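Local coordinates for protein aminoglycoside acetyltransferase meta-AAC0020 (Uncultured bacterium, PDB 5F47) that probably transfers an acetyl group from acetyl-coenzyme A to aminoglycoside antibiotics, as a soil-derived resistance enzyme of the GNAT fold, at residues E18-L21 and P22-I25; L77-Y80 and Y81-K84; K106-T109 and A110-F114; Q113-T116 and E117-F120; L135-Y138 and R139-P143. All coordinates share one frame; numbering follows the deposited sequence.

Contact 1: residues E18-L21 and P22-I25. With CA (calcium ion), chain I.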
loop_
_atom_site.group_PDB
_atom_site.type_symbol
_atom_site.label_atom_id
_atom_site.label_comp_id
_atom_site.label_asym_id
_atom_site.label_seq_id
_atom_site.Cartn_x
_atom_site.Cartn_y
_atom_site.Cartn_z
ATOM N N GLU B 18 -18.475 -3.579 11.257
ATOM C CA GLU B 18 -18.433 -2.229 11.819
ATOM C C GLU B 18 -18.700 -2.192 13.324
ATOM O O GLU B 18 -18.297 -1.245 13.990
ATOM C CB GLU B 18 -19.424 -1.317 11.096
ATOM C CG GLU B 18 -19.030 -1.010 9.663
ATOM C CD GLU B 18 -19.917 0.043 9.032
ATOM O OE1 GLU B 18 -21.032 0.276 9.548
ATOM O OE2 GLU B 18 -19.494 0.648 8.024
ATOM N N ASN B 19 -19.338 -3.226 13.865
ATOM C CA ASN B 19 -19.606 -3.270 15.301
ATOM C C ASN B 19 -18.449 -3.875 16.098
ATOM O O ASN B 19 -18.582 -4.145 17.290
ATOM C CB ASN B 19 -20.913 -4.035 15.578
ATOM C CG ASN B 19 -20.804 -5.539 15.330
ATOM O OD1 ASN B 19 -19.882 -6.020 14.675
ATOM N ND2 ASN B 19 -21.777 -6.287 15.851
ATOM N N ASP B 20 -17.301 -4.063 15.447
ATOM C CA ASP B 20 -16.197 -4.788 16.079
ATOM C C ASP B 20 -15.021 -3.931 16.548
ATOM O O ASP B 20 -13.899 -4.420 16.626
ATOM C CB ASP B 20 -15.676 -5.877 15.129
ATOM C CG ASP B 20 -16.579 -7.104 15.095
ATOM O OD1 ASP B 20 -17.025 -7.544 16.177
ATOM O OD2 ASP B 20 -16.834 -7.642 13.996
ATOM N N LEU B 21 -15.267 -2.672 16.899
ATOM C CA LEU B 21 -14.184 -1.849 17.443
ATOM C C LEU B 21 -13.437 -2.506 18.612
ATOM O O LEU B 21 -12.212 -2.415 18.663
ATOM C CB LEU B 21 -14.698 -0.478 17.872
ATOM C CG LEU B 21 -13.598 0.498 18.301
ATOM C CD1 LEU B 21 -12.540 0.675 17.215
ATOM C CD2 LEU B 21 -14.214 1.833 18.681
ATOM N N PRO B 22 -14.150 -3.161 19.559
ATOM C CA PRO B 22 -13.377 -3.784 20.643
ATOM C C PRO B 22 -12.369 -4.826 20.169
ATOM O O PRO B 22 -11.251 -4.845 20.687
ATOM C CB PRO B 22 -14.461 -4.443 21.509
ATOM C CG PRO B 22 -15.650 -3.600 21.291
ATOM C CD PRO B 22 -15.600 -3.258 19.830
ATOM N N LYS B 23 -12.745 -5.670 19.208
ATOM C CA LYS B 23 -11.804 -6.654 18.687
ATOM C C LYS B 23 -10.690 -5.978 17.896
ATOM O O LYS B 23 -9.556 -6.443 17.908
ATOM C CB LYS B 23 -12.524 -7.691 17.822
ATOM C CG LYS B 23 -13.329 -8.690 18.645
ATOM C CD LYS B 23 -14.150 -9.606 17.752
ATOM C CE LYS B 23 -15.006 -10.565 18.574
ATOM N NZ LYS B 23 -15.971 -11.303 17.712
ATOM N N PHE B 24 -11.011 -4.879 17.215
ATOM C CA PHE B 24 -10.007 -4.123 16.467
ATOM C C PHE B 24 -8.948 -3.579 17.435
ATOM O O PHE B 24 -7.745 -3.705 17.184
ATOM C CB PHE B 24 -10.692 -2.994 15.691
ATOM C CG PHE B 24 -9.814 -2.271 14.685
ATOM C CD1 PHE B 24 -8.680 -2.852 14.122
ATOM C CD2 PHE B 24 -10.157 -0.981 14.299
ATOM C CE1 PHE B 24 -7.903 -2.138 13.193
ATOM C CE2 PHE B 24 -9.413 -0.279 13.378
ATOM C CZ PHE B 24 -8.281 -0.846 12.824
ATOM N N ILE B 25 -9.403 -3.022 18.552
ATOM C CA ILE B 25 -8.492 -2.504 19.572
ATOM C C ILE B 25 -7.655 -3.631 20.168
ATOM O O ILE B 25 -6.446 -3.467 20.362
ATOM C CB ILE B 25 -9.267 -1.747 20.662
ATOM C CG1 ILE B 25 -9.803 -0.448 20.060
ATOM C CG2 ILE B 25 -8.377 -1.435 21.883
ATOM C CD1 ILE B 25 -10.715 0.335 20.987
HETATM CA CA CA I . -18.578 0.421 5.982
HETATM O O HOH W 1 -18.330 -9.720 17.010
HETATM O O HOH W 2 -19.017 2.681 5.470
HETATM O O HOH W 3 -20.749 0.334 4.991
HETATM O O HOH W 4 -16.726 -1.080 6.875
HETATM O O HOH W 5 -19.163 -1.870 5.734
#
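D20 and K23 lie side by side and point the same way at the start of helix 21-34, the first helix of the GNAT fold, with D20 in the N-cap position. The carboxylate makes no capping bond; OD2 instead accepts from the backbone N of A17. OD1 of D20 stays 4.2 Å from NZ of K23, beyond a salt bridge, and a water fills the step, donating to OD1 and accepting from NZ. The extended lysine chain brings NZ within bonding distance of that water. On another side of the first turn L21 slants across both F24 and I25. With CG of L21 opposite the backbone N (chi1 -173°), its CG packs 3.9 Å from CD1 of I25, while its CD1 comes obliquely to CD2 of the F24 ring at 4.1 Å. L21 also rests on helix 45-53, and F24 reaches V59 of strand 57-64. The backbone bonds F24 N to D20 O and I25 N to L21 O begin the helix. Ahead of it, E18 extends to a calcium ion that N53 and N55 also bind; OE2 of E18 lies 2.2 Å from the calcium ion, and four waters join the shell.

Contact 2: residues L77-Y80 and Y81-K84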
loop_
_atom_site.group_PDB
_atom_site.type_symbol
_atom_site.label_atom_id
_atom_site.label_comp_id
_atom_site.label_asym_id
_atom_site.label_seq_id
_atom_site.Cartn_x
_atom_site.Cartn_y
_atom_site.Cartn_z
ATOM N N LEU B 77 -6.787 -1.472 -2.908
ATOM C CA LEU B 77 -6.244 -0.489 -3.841
ATOM C C LEU B 77 -6.877 -0.667 -5.220
ATOM O O LEU B 77 -6.519 -1.589 -5.966
ATOM C CB LEU B 77 -4.723 -0.628 -3.937
ATOM C CG LEU B 77 -3.927 -0.616 -2.622
ATOM C CD1 LEU B 77 -2.438 -0.799 -2.917
ATOM C CD2 LEU B 77 -4.175 0.658 -1.797
ATOM N N GLU B 78 -7.829 0.198 -5.553
ATOM C CA GLU B 78 -8.395 0.209 -6.896
ATOM C C GLU B 78 -7.310 0.573 -7.893
ATOM O O GLU B 78 -6.533 1.497 -7.646
ATOM C CB GLU B 78 -9.557 1.192 -6.979
ATOM C CG GLU B 78 -10.734 0.824 -6.101
ATOM C CD GLU B 78 -11.568 -0.326 -6.644
ATOM O OE1 GLU B 78 -12.323 -0.919 -5.848
ATOM O OE2 GLU B 78 -11.492 -0.618 -7.859
ATOM N N GLN B 79 -7.251 -0.161 -9.005
ATOM C CA GLN B 79 -6.195 0.014 -10.003
ATOM C C GLN B 79 -6.571 0.854 -11.207
ATOM O O GLN B 79 -7.747 0.963 -11.568
ATOM C CB GLN B 79 -5.739 -1.337 -10.556
ATOM C CG GLN B 79 -5.152 -2.282 -9.526
ATOM C CD GLN B 79 -4.492 -3.452 -10.208
ATOM O OE1 GLN B 79 -3.338 -3.364 -10.631
ATOM N NE2 GLN B 79 -5.236 -4.553 -10.360
ATOM N N TYR B 80 -5.558 1.438 -11.841
ATOM C CA TYR B 80 -5.743 2.053 -13.150
ATOM C C TYR B 80 -5.233 1.144 -14.276
ATOM O O TYR B 80 -5.411 1.465 -15.437
ATOM C CB TYR B 80 -5.062 3.440 -13.215
ATOM C CG TYR B 80 -3.706 3.478 -12.556
ATOM C CD1 TYR B 80 -2.550 3.165 -13.264
ATOM C CD2 TYR B 80 -3.588 3.822 -11.203
ATOM C CE1 TYR B 80 -1.311 3.192 -12.645
ATOM C CE2 TYR B 80 -2.359 3.837 -10.579
ATOM C CZ TYR B 80 -1.226 3.534 -11.305
ATOM O OH TYR B 80 -0.003 3.558 -10.671
ATOM N N TYR B 81 -4.603 0.016 -13.934
ATOM C CA TYR B 81 -4.185 -0.955 -14.949
ATOM C C TYR B 81 -5.247 -2.028 -15.230
ATOM O O TYR B 81 -5.146 -2.747 -16.225
ATOM C CB TYR B 81 -2.892 -1.654 -14.517
ATOM C CG TYR B 81 -1.658 -0.768 -14.446
ATOM C CD1 TYR B 81 -1.330 0.092 -15.479
ATOM C CD2 TYR B 81 -0.846 -0.800 -13.323
ATOM C CE1 TYR B 81 -0.199 0.901 -15.403
ATOM C CE2 TYR B 81 0.293 -0.006 -13.237
ATOM C CZ TYR B 81 0.609 0.829 -14.278
ATOM O OH TYR B 81 1.734 1.638 -14.212
ATOM N N SER B 82 -6.240 -2.141 -14.351
ATOM C CA SER B 82 -7.279 -3.169 -14.454
ATOM C C SER B 82 -8.500 -2.713 -13.677
ATOM O O SER B 82 -8.367 -1.943 -12.722
ATOM C CB SER B 82 -6.767 -4.494 -13.879
ATOM O OG SER B 82 -7.820 -5.434 -13.736
ATOM N N GLU B 83 -9.682 -3.210 -14.024
ATOM C CA GLU B 83 -10.854 -2.964 -13.182
ATOM C C GLU B 83 -10.914 -3.869 -11.961
ATOM O O GLU B 83 -11.745 -3.671 -11.077
ATOM C CB GLU B 83 -12.146 -3.144 -13.978
ATOM C CG GLU B 83 -12.428 -2.039 -14.951
ATOM C CD GLU B 83 -13.913 -1.876 -15.226
ATOM O OE1 GLU B 83 -14.734 -2.243 -14.358
ATOM O OE2 GLU B 83 -14.258 -1.384 -16.317
ATOM N N LYS B 84 -10.071 -4.894 -11.922
ATOM C CA LYS B 84 -9.996 -5.756 -10.752
ATOM C C LYS B 84 -9.016 -5.181 -9.734
ATOM O O LYS B 84 -7.870 -4.935 -10.068
ATOM C CB LYS B 84 -9.557 -7.168 -11.157
ATOM C CG LYS B 84 -10.468 -7.850 -12.179
ATOM C CD LYS B 84 -9.936 -9.218 -12.540
ATOM C CE LYS B 84 -11.022 -10.079 -13.166
ATOM N NZ LYS B 84 -11.634 -9.428 -14.357
HETATM O O HOH W 6 -9.371 -1.826 -9.705
HETATM O O HOH W 7 -13.509 -2.184 -9.860
#
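The loop between antiparallel strands 67-77 and 86-94 reverses the chain here, and the amide of Q79 spans it to the backbone of K84. Q79 NE2 donates to K84 O over 2.7 Å, with an N-H...O angle of 154°; the oxygen lies close to the amide plane, and the nitrogen sits nearly along the C=O axis. NE2 also donates to E121 OE2, so two acceptors hold the amide in its rotation. S82 adds a bond within the loop: its OG, opposite the backbone N (chi1 169°), accepts from K84 N at 2.9 Å, an ST turn. At the tip of this beta hairpin Y80 and Y81 run side by side in an edge-to-face pair, the edge of Y80 directed at the face of Y81. The centroids are 4.7 Å apart and the planes meet at 58°. CE1 of Y80 does the touching, 3.5 Å from CZ of Y81 and offset toward the rim of that ring. Both hydroxyls bond to OD2 of D91 of the second subunit, which ties the loop into the dimer. Water also bridges the two arms: one molecule accepts from Q79 N and donates to S82 O, and a second donates to E83 O; E78 OE2 joins both waters in one of its two modelled conformers.

Contact 3: residues K106-T109 and A110-F114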
loop_
_atom_site.group_PDB
_atom_site.type_symbol
_atom_site.label_atom_id
_atom_site.label_comp_id
_atom_site.label_asym_id
_atom_site.label_seq_id
_atom_site.Cartn_x
_atom_site.Cartn_y
_atom_site.Cartn_z
ATOM N N LYS B 106 -4.105 -19.863 8.381
ATOM C CA LYS B 106 -5.557 -19.794 8.242
ATOM C C LYS B 106 -6.032 -18.363 8.013
ATOM O O LYS B 106 -6.988 -18.153 7.275
ATOM C CB LYS B 106 -6.246 -20.411 9.466
ATOM C CG LYS B 106 -6.133 -21.935 9.519
ATOM C CD LYS B 106 -6.584 -22.504 10.857
ATOM C CE LYS B 106 -6.520 -24.030 10.817
ATOM N NZ LYS B 106 -6.764 -24.705 12.125
ATOM N N LEU B 107 -5.338 -17.375 8.590
ATOM C CA LEU B 107 -5.661 -15.977 8.334
ATOM C C LEU B 107 -5.412 -15.618 6.861
ATOM O O LEU B 107 -6.247 -14.972 6.223
ATOM C CB LEU B 107 -4.831 -15.054 9.254
ATOM C CG LEU B 107 -5.321 -14.986 10.705
ATOM C CD1 LEU B 107 -4.287 -14.320 11.590
ATOM C CD2 LEU B 107 -6.676 -14.264 10.792
ATOM N N ILE B 108 -4.266 -16.042 6.325
ATOM C CA ILE B 108 -3.947 -15.774 4.928
ATOM C C ILE B 108 -4.932 -16.476 3.991
ATOM O O ILE B 108 -5.420 -15.865 3.034
ATOM C CB ILE B 108 -2.508 -16.203 4.598
ATOM C CG1 ILE B 108 -1.511 -15.261 5.284
ATOM C CG2 ILE B 108 -2.261 -16.238 3.059
ATOM C CD1 ILE B 108 -1.504 -13.836 4.732
ATOM N N THR B 109 -5.246 -17.734 4.282
ATOM C CA THR B 109 -6.208 -18.462 3.459
ATOM C C THR B 109 -7.571 -17.759 3.437
ATOM O O THR B 109 -8.166 -17.596 2.369
ATOM C CB THR B 109 -6.357 -19.902 3.950
ATOM O OG1 THR B 109 -5.103 -20.589 3.782
ATOM C CG2 THR B 109 -7.433 -20.641 3.154
ATOM N N ALA B 110 -8.061 -17.330 4.599
ATOM C CA ALA B 110 -9.376 -16.686 4.668
ATOM C C ALA B 110 -9.379 -15.356 3.925
ATOM O O ALA B 110 -10.348 -14.988 3.265
ATOM C CB ALA B 110 -9.785 -16.482 6.124
ATOM N N THR B 111 -8.268 -14.644 4.039
ATOM C CA THR B 111 -8.134 -13.349 3.411
ATOM C C THR B 111 -8.137 -13.494 1.903
ATOM O O THR B 111 -8.884 -12.801 1.207
ATOM C CB THR B 111 -6.851 -12.665 3.879
ATOM O OG1 THR B 111 -6.952 -12.433 5.284
ATOM C CG2 THR B 111 -6.642 -11.315 3.173
ATOM N N ASN B 112 -7.311 -14.402 1.394
ATOM C CA ASN B 112 -7.257 -14.587 -0.052
ATOM C C ASN B 112 -8.555 -15.153 -0.613
ATOM O O ASN B 112 -8.945 -14.812 -1.729
ATOM C CB ASN B 112 -6.068 -15.462 -0.438
ATOM C CG ASN B 112 -4.756 -14.758 -0.192
ATOM O OD1 ASN B 112 -4.739 -13.552 0.091
ATOM N ND2 ASN B 112 -3.653 -15.488 -0.292
ATOM N N GLN B 113 -9.230 -16.018 0.146
ATOM C CA GLN B 113 -10.535 -16.509 -0.256
ATOM C C GLN B 113 -11.548 -15.362 -0.372
ATOM O O GLN B 113 -12.332 -15.300 -1.320
ATOM C CB GLN B 113 -11.035 -17.547 0.746
ATOM C CG GLN B 113 -12.432 -18.089 0.453
ATOM C CD GLN B 113 -12.512 -18.880 -0.842
ATOM O OE1 GLN B 113 -11.538 -19.505 -1.270
ATOM N NE2 GLN B 113 -13.681 -18.855 -1.475
ATOM N N PHE B 114 -11.539 -14.469 0.613
ATOM C CA PHE B 114 -12.430 -13.308 0.597
ATOM C C PHE B 114 -12.233 -12.430 -0.649
ATOM O O PHE B 114 -13.202 -12.079 -1.329
ATOM C CB PHE B 114 -12.204 -12.485 1.866
ATOM C CG PHE B 114 -13.000 -11.211 1.931
ATOM C CD1 PHE B 114 -14.368 -11.247 2.171
ATOM C CD2 PHE B 114 -12.366 -9.976 1.803
ATOM C CE1 PHE B 114 -15.100 -10.066 2.251
ATOM C CE2 PHE B 114 -13.093 -8.800 1.892
ATOM C CZ PHE B 114 -14.443 -8.845 2.113
#
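The flat amide of N112 lies alongside I108, one turn earlier, the two side chains pointing the same way; ND2 of N112 is 3.7 Å from the methyl CG2 of I108. Both pack on Y154 of the second subunit. The F114 ring turns away from residues 106-109 and meets Y58 and F60 edge-to-face. L107 O accepts from T111 N at 3.0 Å and from T111 OG1 at 2.8 Å, the two donors coming from opposite faces of its plane. The hydroxyl gets there because OG1 stands beside its own backbone N (chi1 -63°), directed toward the preceding turn; the bond also satisfies the polar group of a buried threonine. T109 likewise returns its hydroxyl to the chain, its OG1 bonding to K105 O. A110 presents a small CB 3.5 Å from K106 O and packs on I13 of strand 11-15. N112 N to I108 O is the straightest of the backbone bonds joining the segments, at 172°. I108 leans on strands 67-77 and 86-94, and T111 on the first of these. The i to i+4 bonding is that of an alpha helix, here the sheet-packed helix of the beta-alpha-beta unit 86-94, 103-117 and 122-128.

Contact 4: residues Q113-T116 and E117-F120; sequences QFYT and EKGF
Q113 NE2 donates to E117 OE2 over 2.9 Å in an almost straight bond, with an N-H...O angle of 175°, across the last turn of helix 103-117, which ends in a Schellman motif. The carboxylate oxygen lies in the amide plane of Q113, yet the nitrogen comes to it from above the carboxylate, the two planes being nearly perpendicular. A bend in the glutamine at chi2 brings the amide round to meet the extended glutamate. The other oxygen, E117 OE1, takes a water that also donates to F114 O. At the helix end, F120 N bonds to Y115 O and G119 N to T116 O, G119 having a positive phi of 72°. This reversal sends the chain toward strand 122-128 and folds F120 back onto Y115. The two rings meet obliquely, with planes 39° apart and CD1 of Y115 over one face of F120, 3.4 Å from its CE2. Both rings pack on V76, A87 and L156 of the second subunit; Y115 OH bonds to S74. K118, bent at its last two torsions, lays its chain obliquely across F114 in a CH-pi contact: CD of K118 stands over the ring face, 3.7 Å from the F114 centroid and displaced toward CE2 and CZ.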
loop_
_atom_site.group_PDB
_atom_site.type_symbol
_atom_site.label_atom_id
_atom_site.label_comp_id
_atom_site.label_asym_id
_atom_site.label_seq_id
_atom_site.Cartn_x
_atom_site.Cartn_y
_atom_site.Cartn_z
ATOM N N GLN B 113 -9.230 -16.018 0.146
ATOM C CA GLN B 113 -10.535 -16.509 -0.256
ATOM C C GLN B 113 -11.548 -15.362 -0.372
ATOM O O GLN B 113 -12.332 -15.300 -1.320
ATOM C CB GLN B 113 -11.035 -17.547 0.746
ATOM C CG GLN B 113 -12.432 -18.089 0.453
ATOM C CD GLN B 113 -12.512 -18.880 -0.842
ATOM O OE1 GLN B 113 -11.538 -19.505 -1.270
ATOM N NE2 GLN B 113 -13.681 -18.855 -1.475
ATOM N N PHE B 114 -11.539 -14.469 0.613
ATOM C CA PHE B 114 -12.430 -13.308 0.597
ATOM C C PHE B 114 -12.233 -12.430 -0.649
ATOM O O PHE B 114 -13.202 -12.079 -1.329
ATOM C CB PHE B 114 -12.204 -12.485 1.866
ATOM C CG PHE B 114 -13.000 -11.211 1.931
ATOM C CD1 PHE B 114 -14.368 -11.247 2.171
ATOM C CD2 PHE B 114 -12.366 -9.976 1.803
ATOM C CE1 PHE B 114 -15.100 -10.066 2.251
ATOM C CE2 PHE B 114 -13.093 -8.800 1.892
ATOM C CZ PHE B 114 -14.443 -8.845 2.113
ATOM N N TYR B 115 -10.984 -12.119 -0.965
ATOM C CA TYR B 115 -10.716 -11.220 -2.072
ATOM C C TYR B 115 -10.900 -11.945 -3.403
ATOM O O TYR B 115 -11.222 -11.321 -4.419
ATOM C CB TYR B 115 -9.326 -10.616 -1.932
ATOM C CG TYR B 115 -9.290 -9.519 -0.886
ATOM C CD1 TYR B 115 -10.082 -8.395 -1.024
ATOM C CD2 TYR B 115 -8.457 -9.618 0.212
ATOM C CE1 TYR B 115 -10.049 -7.366 -0.079
ATOM C CE2 TYR B 115 -8.406 -8.590 1.171
ATOM C CZ TYR B 115 -9.201 -7.480 1.006
ATOM O OH TYR B 115 -9.172 -6.464 1.938
ATOM N N THR B 116 -10.732 -13.270 -3.396
ATOM C CA THR B 116 -11.038 -14.057 -4.600
ATOM C C THR B 116 -12.524 -13.985 -4.945
ATOM O O THR B 116 -12.906 -13.797 -6.114
ATOM C CB THR B 116 -10.631 -15.548 -4.434
ATOM O OG1 THR B 116 -9.216 -15.634 -4.234
ATOM C CG2 THR B 116 -11.014 -16.370 -5.660
ATOM N N GLU B 117 -13.358 -14.144 -3.928
ATOM C CA GLU B 117 -14.804 -14.082 -4.109
ATOM C C GLU B 117 -15.234 -12.713 -4.635
ATOM O O GLU B 117 -16.186 -12.610 -5.412
ATOM C CB GLU B 117 -15.517 -14.398 -2.794
ATOM C CG GLU B 117 -15.383 -15.848 -2.345
ATOM C CD GLU B 117 -15.732 -16.062 -0.873
ATOM O OE1 GLU B 117 -15.808 -15.069 -0.109
ATOM O OE2 GLU B 117 -15.925 -17.233 -0.479
ATOM N N LYS B 118 -14.517 -11.677 -4.215
ATOM C CA LYS B 118 -14.763 -10.307 -4.658
ATOM C C LYS B 118 -14.155 -9.995 -6.018
ATOM O O LYS B 118 -14.301 -8.887 -6.522
ATOM C CB LYS B 118 -14.229 -9.313 -3.620
ATOM C CG LYS B 118 -15.016 -9.322 -2.320
ATOM C CD LYS B 118 -14.374 -8.417 -1.283
ATOM C CE LYS B 118 -14.543 -6.949 -1.624
ATOM N NZ LYS B 118 -15.952 -6.508 -1.421
ATOM N N GLY B 119 -13.479 -10.970 -6.614
ATOM C CA GLY B 119 -12.944 -10.812 -7.957
ATOM C C GLY B 119 -11.748 -9.885 -8.053
ATOM O O GLY B 119 -11.548 -9.220 -9.078
ATOM N N PHE B 120 -10.945 -9.836 -6.993
ATOM C CA PHE B 120 -9.702 -9.080 -7.032
ATOM C C PHE B 120 -8.653 -9.781 -7.899
ATOM O O PHE B 120 -8.726 -11.002 -8.114
ATOM C CB PHE B 120 -9.131 -8.898 -5.621
ATOM C CG PHE B 120 -9.756 -7.784 -4.836
ATOM C CD1 PHE B 120 -11.120 -7.543 -4.875
ATOM C CD2 PHE B 120 -8.966 -6.980 -4.035
ATOM C CE1 PHE B 120 -11.691 -6.508 -4.118
ATOM C CE2 PHE B 120 -9.528 -5.949 -3.281
ATOM C CZ PHE B 120 -10.888 -5.712 -3.329
HETATM O O HOH W 8 -15.920 -12.166 -0.449
#

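Contact 5: residues L135-Y138 and R139-P143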
loop_
_atom_site.group_PDB
_atom_site.type_symbol
_atom_site.label_atom_id
_atom_site.label_comp_id
_atom_site.label_asym_id
_atom_site.label_seq_id
_atom_site.Cartn_x
_atom_site.Cartn_y
_atom_site.Cartn_z
ATOM N N LEU B 135 9.598 -14.118 7.074
ATOM C CA LEU B 135 9.930 -14.617 5.744
ATOM C C LEU B 135 9.644 -16.110 5.637
ATOM O O LEU B 135 9.061 -16.568 4.648
ATOM C CB LEU B 135 11.397 -14.347 5.414
ATOM C CG LEU B 135 11.776 -12.872 5.273
ATOM C CD1 LEU B 135 13.275 -12.727 5.077
ATOM C CD2 LEU B 135 11.037 -12.256 4.104
ATOM N N ASP B 136 10.036 -16.875 6.650
ATOM C CA ASP B 136 9.777 -18.300 6.587
ATOM C C ASP B 136 8.275 -18.535 6.601
ATOM O O ASP B 136 7.789 -19.439 5.929
ATOM C CB ASP B 136 10.463 -19.042 7.733
ATOM C CG ASP B 136 10.883 -20.449 7.334
ATOM O OD1 ASP B 136 11.541 -20.602 6.275
ATOM O OD2 ASP B 136 10.549 -21.400 8.069
ATOM N N PHE B 137 7.536 -17.705 7.330
ATOM C CA PHE B 137 6.083 -17.831 7.354
ATOM C C PHE B 137 5.464 -17.596 5.974
ATOM O O PHE B 137 4.697 -18.443 5.480
ATOM C CB PHE B 137 5.435 -16.858 8.354
ATOM C CG PHE B 137 3.940 -16.792 8.195
ATOM C CD1 PHE B 137 3.138 -17.840 8.658
ATOM C CD2 PHE B 137 3.353 -15.756 7.481
ATOM C CE1 PHE B 137 1.773 -17.813 8.462
ATOM C CE2 PHE B 137 1.992 -15.741 7.277
ATOM C CZ PHE B 137 1.203 -16.754 7.765
ATOM N N TYR B 138 5.776 -16.467 5.341
ATOM C CA TYR B 138 5.117 -16.176 4.069
ATOM C C TYR B 138 5.506 -17.206 3.006
ATOM O O TYR B 138 4.686 -17.575 2.169
ATOM C CB TYR B 138 5.417 -14.752 3.594
ATOM C CG TYR B 138 4.662 -13.724 4.409
ATOM C CD1 TYR B 138 3.275 -13.672 4.382
ATOM C CD2 TYR B 138 5.332 -12.817 5.209
ATOM C CE1 TYR B 138 2.573 -12.752 5.135
ATOM C CE2 TYR B 138 4.631 -11.890 5.974
ATOM C CZ TYR B 138 3.253 -11.873 5.932
ATOM O OH TYR B 138 2.537 -10.949 6.674
ATOM N N ARG B 139 6.728 -17.712 3.077
ATOM C CA ARG B 139 7.170 -18.696 2.094
ATOM C C ARG B 139 6.468 -20.029 2.274
ATOM O O ARG B 139 6.574 -20.892 1.402
ATOM C CB ARG B 139 8.682 -18.851 2.170
ATOM C CG ARG B 139 9.382 -17.635 1.604
ATOM C CD ARG B 139 10.844 -17.548 2.015
ATOM N NE ARG B 139 11.485 -16.405 1.357
ATOM C CZ ARG B 139 12.608 -15.821 1.758
ATOM N NH1 ARG B 139 13.230 -16.239 2.855
ATOM N NH2 ARG B 139 13.107 -14.794 1.067
ATOM N N SER B 140 5.729 -20.184 3.371
ATOM C CA SER B 140 4.977 -21.411 3.640
ATOM C C SER B 140 3.498 -21.300 3.264
ATOM O O SER B 140 2.710 -22.215 3.534
ATOM C CB SER B 140 5.094 -21.791 5.122
ATOM O OG SER B 140 4.232 -21.002 5.932
ATOM N N THR B 141 3.116 -20.182 2.650
ATOM C CA THR B 141 1.715 -19.927 2.303
ATOM C C THR B 141 1.444 -20.063 0.807
ATOM O O THR B 141 0.408 -19.628 0.325
ATOM C CB THR B 141 1.270 -18.513 2.760
ATOM O OG1 THR B 141 2.038 -17.517 2.064
ATOM C CG2 THR B 141 1.463 -18.361 4.276
ATOM N N LYS B 142 2.362 -20.697 0.085
ATOM C CA LYS B 142 2.248 -20.854 -1.371
ATOM C C LYS B 142 2.034 -19.525 -2.116
ATOM O O LYS B 142 1.108 -19.398 -2.932
ATOM C CB LYS B 142 1.113 -21.840 -1.716
ATOM C CG LYS B 142 1.437 -23.280 -1.357
ATOM C CD LYS B 142 0.228 -24.177 -1.576
ATOM C CE LYS B 142 0.653 -25.609 -1.823
ATOM N NZ LYS B 142 1.366 -25.718 -3.127
ATOM N N PRO B 143 2.895 -18.528 -1.856
ATOM C CA PRO B 143 2.764 -17.308 -2.648
ATOM C C PRO B 143 3.078 -17.597 -4.105
ATOM O O PRO B 143 3.872 -18.502 -4.391
ATOM C CB PRO B 143 3.818 -16.381 -2.039
ATOM C CG PRO B 143 4.900 -17.326 -1.571
ATOM C CD PRO B 143 4.130 -18.529 -1.044
HETATM O O HOH W 9 12.920 -18.416 4.695
#
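R139 stretches back along L135, and Y138 supplies the carbonyl about which the chain turns: helix 132-138 closes here into a type I beta turn from Y138 to T141. The arginine chain is extended from CG to NE and points the same way as L135, whose CB lies over one face of the guanidinium, 3.7 Å from NH1 of R139. At the edge of that group a water accepts from NH1 and donates to D136 OD1, while NH2 makes a salt bridge with E146. Y138 O takes two bonds from T141. T141 OG1 reaches Y138 O at 2.7 Å in the carbonyl plane, on a lone pair, and T141 N comes at 3.1 Å from above the plane. S140 N bonds to F137 O at 2.9 Å, likewise from above the carbonyl plane. The T141 hydroxyl sits between its own N and carbonyl carbon (chi1 63°), from where it can bond beside the N-H of its own residue. T141 OG1 also bonds to Y154 of the second subunit, and the Y138 ring packs on V125 and A127 of strand 122-128. Crossing F137 at about a right angle, T141 sets its methyl CG2 over the ring face, 4.2 Å from the F137 centroid.

How the contacts relate
Along the chain the five contacts follow in numerical order, contacts 3 and 4 overlapping at Q113 and F114 on helix 103-117. Contact 1 stands apart at the start of helix 21-34, its centre about 28 Å from that of contact 5, on the opposite side of the chain's centre. The rest form a connected series. K84 of contact 2 touches G119 of contact 4, where the hairpin loop meets the end of helix 103-117, and I108 of contact 3 packs against F137, Y138 and T141 of contact 5, the centres of contacts 3 and 5 lying about 13 Å apart. Contacts 2 to 5 all reach the second subunit, so the helix, hairpin loop and turn together contribute to the dimer interface.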